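Local coordinates for protein NADPH-dependent aldehyde reductase YqhD (Escherichia coli, PDB 4QGS) that reduces a broad range of short-chain aldehydes to the corresponding alcohols with NADPH, using one zinc ion per subunit, at residues V208-Q213 with T260-G265; R226-I231 with G265-G270. All coordinates share one frame; numbering follows the deposited sequence.

Contact 1: residues V208-Q213 with T260-G265; sequences VHTVEQ and TQAENG. Unlike the reference sequence in segment 260-265: E263 (reference Leu). With ZN (zinc ion), chain B.
H209 presents one face of its imidazole to E263, a position that is leucine in the reference sequence. The carboxylate stands almost upright on the ring, the planes 81° apart, and E263 OE1 lies 3.2 Å from H209 CG, offset toward the rim. With CG beside the backbone N (chi1 -83°), the histidine swings its far nitrogen to the metal: H209 NE2 binds zinc at 2.1 Å. Two waters also bind this zinc.

T210 packs snugly, its OG1 3.2 Å from A262 CB; a small alanine suits so close an approach, and the hydroxyl bonds back to A206 O within its own helix. Q213, extended beyond CG, carries its amide alongside the helix to H209. Its NE2 gives a nearly straight bond (177°) to H209 O at 2.9 Å, while the same amide nitrogen also donates to a water, 2.8 Å from Q213 NE2; an onward step from that water to A262 O is too short to be certain. A leucine in its place would probably leave H209 O without this donor and the water without its amide partner.

D205, H278 and H292 complete the zinc site, the catalytic metal centre of the iron-containing alcohol dehydrogenase family.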
ATOM      1  N   VAL A 208      -0.084  -9.528  -2.223  1.00 15.65           N
ATOM      2  CA  VAL A 208      -1.405  -9.406  -2.823  1.00 14.00           C
ATOM      3  C   VAL A 208      -1.458  -8.252  -3.816  1.00 16.40           C
ATOM      4  O   VAL A 208      -2.047  -8.409  -4.885  1.00 15.60           O
ATOM      5  CB  VAL A 208      -2.488  -9.245  -1.739  1.00 13.08           C
ATOM      6  CG1 VAL A 208      -3.848  -8.999  -2.395  1.00 14.80           C
ATOM      7  CG2 VAL A 208      -2.520 -10.503  -0.880  1.00 15.92           C
ATOM      8  N   HIS A 209      -0.820  -7.116  -3.515  1.00 14.33           N
ATOM      9  CA  HIS A 209      -0.768  -6.038  -4.515  1.00 15.19           C
ATOM     10  C   HIS A 209      -0.175  -6.554  -5.823  1.00 17.63           C
ATOM     11  O   HIS A 209      -0.632  -6.172  -6.907  1.00 16.75           O
ATOM     12  CB  HIS A 209       0.028  -4.829  -4.011  1.00 17.73           C
ATOM     13  CG  HIS A 209      -0.773  -3.905  -3.146  1.00 19.99           C
ATOM     14  ND1 HIS A 209      -1.096  -2.619  -3.523  1.00 20.37           N
ATOM     15  CD2 HIS A 209      -1.342  -4.094  -1.928  1.00 17.99           C
ATOM     16  CE1 HIS A 209      -1.812  -2.049  -2.568  1.00 21.45           C
ATOM     17  NE2 HIS A 209      -1.975  -2.922  -1.591  1.00 19.47           N
ATOM     18  N   THR A 210       0.818  -7.433  -5.719  1.00 15.66           N
ATOM     19  CA  THR A 210       1.448  -8.007  -6.905  1.00 15.73           C
ATOM     20  C   THR A 210       0.464  -8.902  -7.662  1.00 18.70           C
ATOM     21  O   THR A 210       0.288  -8.741  -8.870  1.00 16.78           O
ATOM     22  CB  THR A 210       2.701  -8.796  -6.546  1.00 14.01           C
ATOM     23  OG1 THR A 210       3.599  -7.935  -5.829  1.00 16.84           O
ATOM     24  CG2 THR A 210       3.404  -9.322  -7.840  1.00 15.54           C
ATOM     25  N   VAL A 211      -0.202  -9.832  -6.975  1.00 15.40           N
ATOM     26  CA  VAL A 211      -1.084 -10.747  -7.724  1.00 16.23           C
ATOM     27  C   VAL A 211      -2.374 -10.077  -8.201  1.00 17.27           C
ATOM     28  O   VAL A 211      -3.041 -10.596  -9.100  1.00 16.16           O
ATOM     29  CB  VAL A 211      -1.452 -12.014  -6.904  1.00 15.99           C
ATOM     30  CG1 VAL A 211      -0.199 -12.811  -6.540  1.00 19.44           C
ATOM     31  CG2 VAL A 211      -2.255 -11.640  -5.656  1.00 17.56           C
ATOM     32  N   GLU A 212      -2.726  -8.925  -7.630  1.00 15.57           N
ATOM     33  CA  GLU A 212      -3.872  -8.150  -8.120  1.00 14.53           C
ATOM     34  C   GLU A 212      -3.618  -7.673  -9.545  1.00 15.86           C
ATOM     35  O   GLU A 212      -4.556  -7.342 -10.268  1.00 19.44           O
ATOM     36  CB  GLU A 212      -4.146  -6.934  -7.241  1.00 16.00           C
ATOM     37  CG  GLU A 212      -4.648  -7.260  -5.827  1.00 13.79           C
ATOM     38  CD  GLU A 212      -6.158  -7.480  -5.733  1.00 20.41           C
ATOM     39  OE1 GLU A 212      -6.775  -8.033  -6.678  1.00 19.08           O
ATOM     40  OE2 GLU A 212      -6.732  -7.084  -4.697  1.00 16.99           O
ATOM     41  N   GLN A 213      -2.340  -7.632  -9.909  1.00 17.55           N
ATOM     42  CA  GLN A 213      -1.904  -7.116 -11.206  1.00 17.66           C
ATOM     43  C   GLN A 213      -1.262  -8.184 -12.084  1.00 20.18           C
ATOM     44  O   GLN A 213      -0.713  -7.881 -13.157  1.00 23.28           O
ATOM     45  CB  GLN A 213      -0.925  -5.963 -10.992  1.00 19.18           C
ATOM     46  CG  GLN A 213      -1.491  -4.819 -10.143  1.00 19.94           C
ATOM     47  CD  GLN A 213      -0.436  -3.783  -9.783  1.00 24.05           C
ATOM     48  OE1 GLN A 213      -0.168  -2.865 -10.557  1.00 25.61           O
ATOM     49  NE2 GLN A 213       0.147  -3.908  -8.591  1.00 23.03           N
ATOM     50  N   THR A 260       8.434  -2.405  -2.212  1.00 16.33           N
ATOM     51  CA  THR A 260       8.379  -1.135  -2.907  1.00 17.08           C
ATOM     52  C   THR A 260       7.992  -1.345  -4.361  1.00 19.77           C
ATOM     53  O   THR A 260       7.190  -0.594  -4.895  1.00 20.81           O
ATOM     54  CB  THR A 260       9.718  -0.384  -2.811  1.00 19.99           C
ATOM     55  OG1 THR A 260       9.960  -0.059  -1.438  1.00 21.66           O
ATOM     56  CG2 THR A 260       9.667   0.902  -3.611  1.00 23.23           C
ATOM     57  N   GLN A 261       8.532  -2.379  -4.998  1.00 16.11           N
ATOM     58  CA  GLN A 261       8.153  -2.651  -6.388  1.00 18.75           C
ATOM     59  C   GLN A 261       6.700  -3.126  -6.487  1.00 20.86           C
ATOM     60  O   GLN A 261       5.999  -2.784  -7.436  1.00 22.36           O
ATOM     61  CB  GLN A 261       9.110  -3.668  -7.012  1.00 18.29           C
ATOM     62  CG  GLN A 261      10.537  -3.138  -7.105  1.00 16.65           C
ATOM     63  CD  GLN A 261      10.604  -1.889  -7.980  1.00 21.25           C
ATOM     64  OE1 GLN A 261      10.068  -1.871  -9.074  1.00 33.07           O
ATOM     65  NE2 GLN A 261      11.238  -0.842  -7.480  1.00 34.91           N
ATOM     66  N   ALA A 262       6.236  -3.884  -5.496  1.00 19.39           N
ATOM     67  CA  ALA A 262       4.848  -4.361  -5.499  1.00 20.64           C
ATOM     68  C   ALA A 262       3.861  -3.192  -5.467  1.00 30.29           C
ATOM     69  O   ALA A 262       2.765  -3.269  -6.024  1.00 22.49           O
ATOM     70  CB  ALA A 262       4.607  -5.303  -4.313  1.00 21.53           C
ATOM     71  N   GLU A 263       4.267  -2.089  -4.848  1.00 30.30           N
ATOM     72  CA  GLU A 263       3.427  -0.889  -4.758  1.00 32.07           C
ATOM     73  C   GLU A 263       3.697   0.207  -5.816  1.00 36.65           C
ATOM     74  O   GLU A 263       3.154   1.295  -5.703  1.00 57.90           O
ATOM     75  CB  GLU A 263       3.617  -0.276  -3.372  1.00 37.58           C
ATOM     76  CG  GLU A 263       2.547  -0.594  -2.367  1.00 42.39           C
ATOM     77  CD  GLU A 263       2.793  -1.905  -1.655  1.00 35.16           C
ATOM     78  OE1 GLU A 263       1.890  -2.771  -1.674  1.00 38.78           O
ATOM     79  OE2 GLU A 263       3.880  -2.063  -1.067  1.00 42.27           O
ATOM     80  N   ASN A 264       4.486  -0.075  -6.853  1.00 40.72           N
ATOM     81  CA  ASN A 264       5.219   0.994  -7.551  1.00 45.89           C
ATOM     82  C   ASN A 264       4.791   1.416  -8.993  1.00 50.39           C
ATOM     83  O   ASN A 264       4.846   2.594  -9.321  1.00 57.36           O
ATOM     84  CB  ASN A 264       6.696   0.604  -7.537  1.00 45.23           C
ATOM     85  CG  ASN A 264       7.627   1.718  -8.010  1.00 61.51           C
ATOM     86  OD1 ASN A 264       7.369   2.381  -8.993  1.00 57.41           O
ATOM     87  ND2 ASN A 264       8.696   1.947  -7.261  1.00 69.33           N
ATOM     88  N   GLY A 265       4.384   0.495  -9.861  1.00 40.69           N
ATOM     89  CA  GLY A 265       3.860   0.887 -11.169  1.00 43.05           C
ATOM     90  C   GLY A 265       4.300   0.130 -12.422  1.00 35.16           C
ATOM     91  O   GLY A 265       3.499  -0.071 -13.351  1.00 31.41           O
TER
HETATM   92 ZN    ZN B 401      -3.188  -3.156   0.071  1.00 22.30          ZN
HETATM   93  O   HOH W   1       1.611  -1.745  -7.693  1.00 37.43           O
HETATM   94  O   HOH W   2      -4.065  -1.292  -0.313  1.00 26.32           O
HETATM   95  O   HOH W   3      -1.912  -1.702   1.015  1.00 27.91           O

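Contact 2: residues R226-I231 with G265-G270; sequences RFAEGI and GLIGAG
I267 pushes a methyl into a shallow hollow on the surface of helix 222-244, and that bump makes most of the contact. The hollow is bordered by F227, A228 and I231, residues that one turn of helix brings to the same side. I267 CG2 sits 3.8 Å from F227 CB on one border and 3.8 Å from I231 CD1 on another. The floor is the backbone itself, since I267 CG2 is also 3.8 Å from A228 N. Alanine fits this floor because its short side chain lets the methyl come down: A228 CB is 4.5 Å from I267 CG2, and the backbones approach to 5.9 Å between A228 CA and I267 CA. The branched isoleucine fits too, for chi1 of 53° turns CG2 anti to the carbonyl carbon and into the hollow, while the other branch runs on to meet I231 tip to tip, I267 CD1 lying 4.1 Å from I231 CD1.

A second, smaller bump lies nearer the surface. L266 brings its CD2 methyl to the edge of the F227 ring, near the ring plane, with L266 CD2 3.7 Å from F227 CE2. No hydrogen bond crosses between the segments, so shape and apolar character carry the fit.

The helix face that receives I267 is shared with other neighbours: A228 and I231 also touch T210 of helix 196-211, and I231 touches Q261 and A262 of helix 249-262. The loop, which leads from helix 249-262 to helix 276-288, thus packs across helix 222-244 beside both of these helices, with L17 of the N-terminal region against L266.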
ATOM      1  N   ARG A 226       7.337 -11.446 -15.769  1.00 14.98           N
ATOM      2  CA  ARG A 226       8.583 -11.850 -15.126  1.00 15.22           C
ATOM      3  C   ARG A 226       8.857 -11.018 -13.872  1.00 16.71           C
ATOM      4  O   ARG A 226       9.367 -11.534 -12.882  1.00 17.11           O
ATOM      5  CB  ARG A 226       9.777 -11.720 -16.085  1.00 16.85           C
ATOM      6  CG  ARG A 226       9.847 -12.757 -17.186  1.00 17.32           C
ATOM      7  CD  ARG A 226      10.022 -14.184 -16.667  1.00 19.25           C
ATOM      8  NE  ARG A 226      10.207 -15.126 -17.781  1.00 16.47           N
ATOM      9  CZ  ARG A 226      10.402 -16.435 -17.645  1.00 18.63           C
ATOM     10  NH1 ARG A 226      10.483 -16.979 -16.429  1.00 20.17           N
ATOM     11  NH2 ARG A 226      10.543 -17.197 -18.733  1.00 23.10           N
ATOM     12  N   PHE A 227       8.553  -9.725 -13.925  1.00 15.89           N
ATOM     13  CA  PHE A 227       8.897  -8.861 -12.794  1.00 17.44           C
ATOM     14  C   PHE A 227       7.972  -9.171 -11.617  1.00 15.95           C
ATOM     15  O   PHE A 227       8.422  -9.256 -10.463  1.00 14.92           O
ATOM     16  CB  PHE A 227       8.805  -7.389 -13.183  1.00 14.15           C
ATOM     17  CG  PHE A 227       9.985  -6.884 -13.995  1.00 15.44           C
ATOM     18  CD1 PHE A 227      10.877  -7.755 -14.597  1.00 17.08           C
ATOM     19  CD2 PHE A 227      10.192  -5.522 -14.134  1.00 18.40           C
ATOM     20  CE1 PHE A 227      11.960  -7.273 -15.331  1.00 15.47           C
ATOM     21  CE2 PHE A 227      11.276  -5.031 -14.866  1.00 18.63           C
ATOM     22  CZ  PHE A 227      12.156  -5.909 -15.457  1.00 14.07           C
ATOM     23  N   ALA A 228       6.692  -9.363 -11.914  1.00 14.55           N
ATOM     24  CA  ALA A 228       5.715  -9.774 -10.901  1.00 14.71           C
ATOM     25  C   ALA A 228       6.139 -11.094 -10.269  1.00 15.81           C
ATOM     26  O   ALA A 228       6.190 -11.215  -9.038  1.00 15.69           O
ATOM     27  CB  ALA A 228       4.317  -9.893 -11.514  1.00 16.63           C
ATOM     28  N   GLU A 229       6.471 -12.067 -11.110  1.00 15.20           N
ATOM     29  CA  GLU A 229       6.962 -13.364 -10.648  1.00 17.64           C
ATOM     30  C   GLU A 229       8.193 -13.208  -9.749  1.00 18.16           C
ATOM     31  O   GLU A 229       8.298 -13.854  -8.694  1.00 17.70           O
ATOM     32  CB  GLU A 229       7.272 -14.264 -11.854  1.00 18.48           C
ATOM     33  CG  GLU A 229       6.014 -14.823 -12.475  1.00 15.53           C
ATOM     34  CD  GLU A 229       6.176 -15.203 -13.956  1.00 17.05           C
ATOM     35  OE1 GLU A 229       7.323 -15.294 -14.431  1.00 19.26           O
ATOM     36  OE2 GLU A 229       5.143 -15.406 -14.626  1.00 20.31           O
ATOM     37  N   GLY A 230       9.100 -12.326 -10.158  1.00 16.44           N
ATOM     38  CA  GLY A 230      10.309 -12.045  -9.400  1.00 13.08           C
ATOM     39  C   GLY A 230      10.026 -11.484  -8.019  1.00 15.73           C
ATOM     40  O   GLY A 230      10.669 -11.870  -7.032  1.00 14.89           O
ATOM     41  N   ILE A 231       9.089 -10.550  -7.948  1.00 14.30           N
ATOM     42  CA  ILE A 231       8.682  -9.986  -6.658  1.00 13.73           C
ATOM     43  C   ILE A 231       8.131 -11.095  -5.750  1.00 18.39           C
ATOM     44  O   ILE A 231       8.512 -11.202  -4.573  1.00 15.48           O
ATOM     45  CB  ILE A 231       7.620  -8.863  -6.836  1.00 12.65           C
ATOM     46  CG1 ILE A 231       8.250  -7.637  -7.500  1.00 15.47           C
ATOM     47  CG2 ILE A 231       6.977  -8.493  -5.470  1.00 12.37           C
ATOM     48  CD1 ILE A 231       7.250  -6.647  -8.074  1.00 16.83           C
ATOM     49  N   GLY A 265       4.384   0.495  -9.861  1.00 40.69           N
ATOM     50  CA  GLY A 265       3.860   0.887 -11.169  1.00 43.05           C
ATOM     51  C   GLY A 265       4.300   0.130 -12.422  1.00 35.16           C
ATOM     52  O   GLY A 265       3.499  -0.071 -13.351  1.00 31.41           O
ATOM     53  N   LEU A 266       5.562  -0.284 -12.460  1.00 31.76           N
ATOM     54  CA  LEU A 266       6.073  -1.056 -13.585  1.00 25.16           C
ATOM     55  C   LEU A 266       5.274  -2.352 -13.799  1.00 28.73           C
ATOM     56  O   LEU A 266       4.906  -2.674 -14.925  1.00 26.44           O
ATOM     57  CB  LEU A 266       7.554  -1.369 -13.369  1.00 35.28           C
ATOM     58  CG  LEU A 266       8.463  -1.774 -14.527  1.00 39.63           C
ATOM     59  CD1 LEU A 266       8.214  -0.930 -15.758  1.00 31.37           C
ATOM     60  CD2 LEU A 266       9.919  -1.653 -14.088  1.00 48.50           C
ATOM     61  N   ILE A 267       4.968  -3.094 -12.735  1.00 22.78           N
ATOM     62  CA  ILE A 267       4.324  -4.387 -12.955  1.00 21.56           C
ATOM     63  C   ILE A 267       2.866  -4.288 -13.392  1.00 21.45           C
ATOM     64  O   ILE A 267       2.317  -5.249 -13.929  1.00 25.35           O
ATOM     65  CB  ILE A 267       4.404  -5.276 -11.705  1.00 23.20           C
ATOM     66  CG1 ILE A 267       3.862  -4.531 -10.489  1.00 21.03           C
ATOM     67  CG2 ILE A 267       5.845  -5.713 -11.471  1.00 21.55           C
ATOM     68  CD1 ILE A 267       3.546  -5.454  -9.336  1.00 25.35           C
ATOM     69  N   GLY A 268       2.241  -3.135 -13.175  1.00 19.93           N
ATOM     70  CA  GLY A 268       0.845  -2.967 -13.541  1.00 19.14           C
ATOM     71  C   GLY A 268       0.643  -2.239 -14.861  1.00 23.67           C
ATOM     72  O   GLY A 268      -0.472  -2.173 -15.362  1.00 22.91           O
ATOM     73  N   ALA A 269       1.720  -1.686 -15.415  1.00 20.83           N
ATOM     74  CA  ALA A 269       1.601  -0.875 -16.621  1.00 22.59           C
ATOM     75  C   ALA A 269       1.293  -1.755 -17.814  1.00 21.71           C
ATOM     76  O   ALA A 269       2.092  -2.615 -18.181  1.00 22.88           O
ATOM     77  CB  ALA A 269       2.881  -0.071 -16.862  1.00 23.54           C
ATOM     78  N   GLY A 270       0.118  -1.546 -18.395  1.00 21.05           N
ATOM     79  CA  GLY A 270      -0.274  -2.238 -19.613  1.00 27.51           C
ATOM     80  C   GLY A 270      -0.840  -3.641 -19.457  1.00 27.79           C
ATOM     81  O   GLY A 270      -0.904  -4.394 -20.440  1.00 29.38           O
TER

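The two contacts lie side by side in the helical C-terminal part of the chain, their centres about 7 Å apart. Their segments alternate along the sequence: helix 196-211 supplies the first, helix 222-244 the next, then come the end of helix 249-262 and the loop that follows, with G265 common to both contacts. They also touch directly, T210 OG1 meeting I231 CG2 at 3.4 Å and Q213 OE1 meeting G268 CA at 3.2 Å. Three successive helices and one loop therefore form a continuous packed unit, with contact 1 at the zinc and contact 2 farther from it, the I267 side chain about 12 Å from the metal.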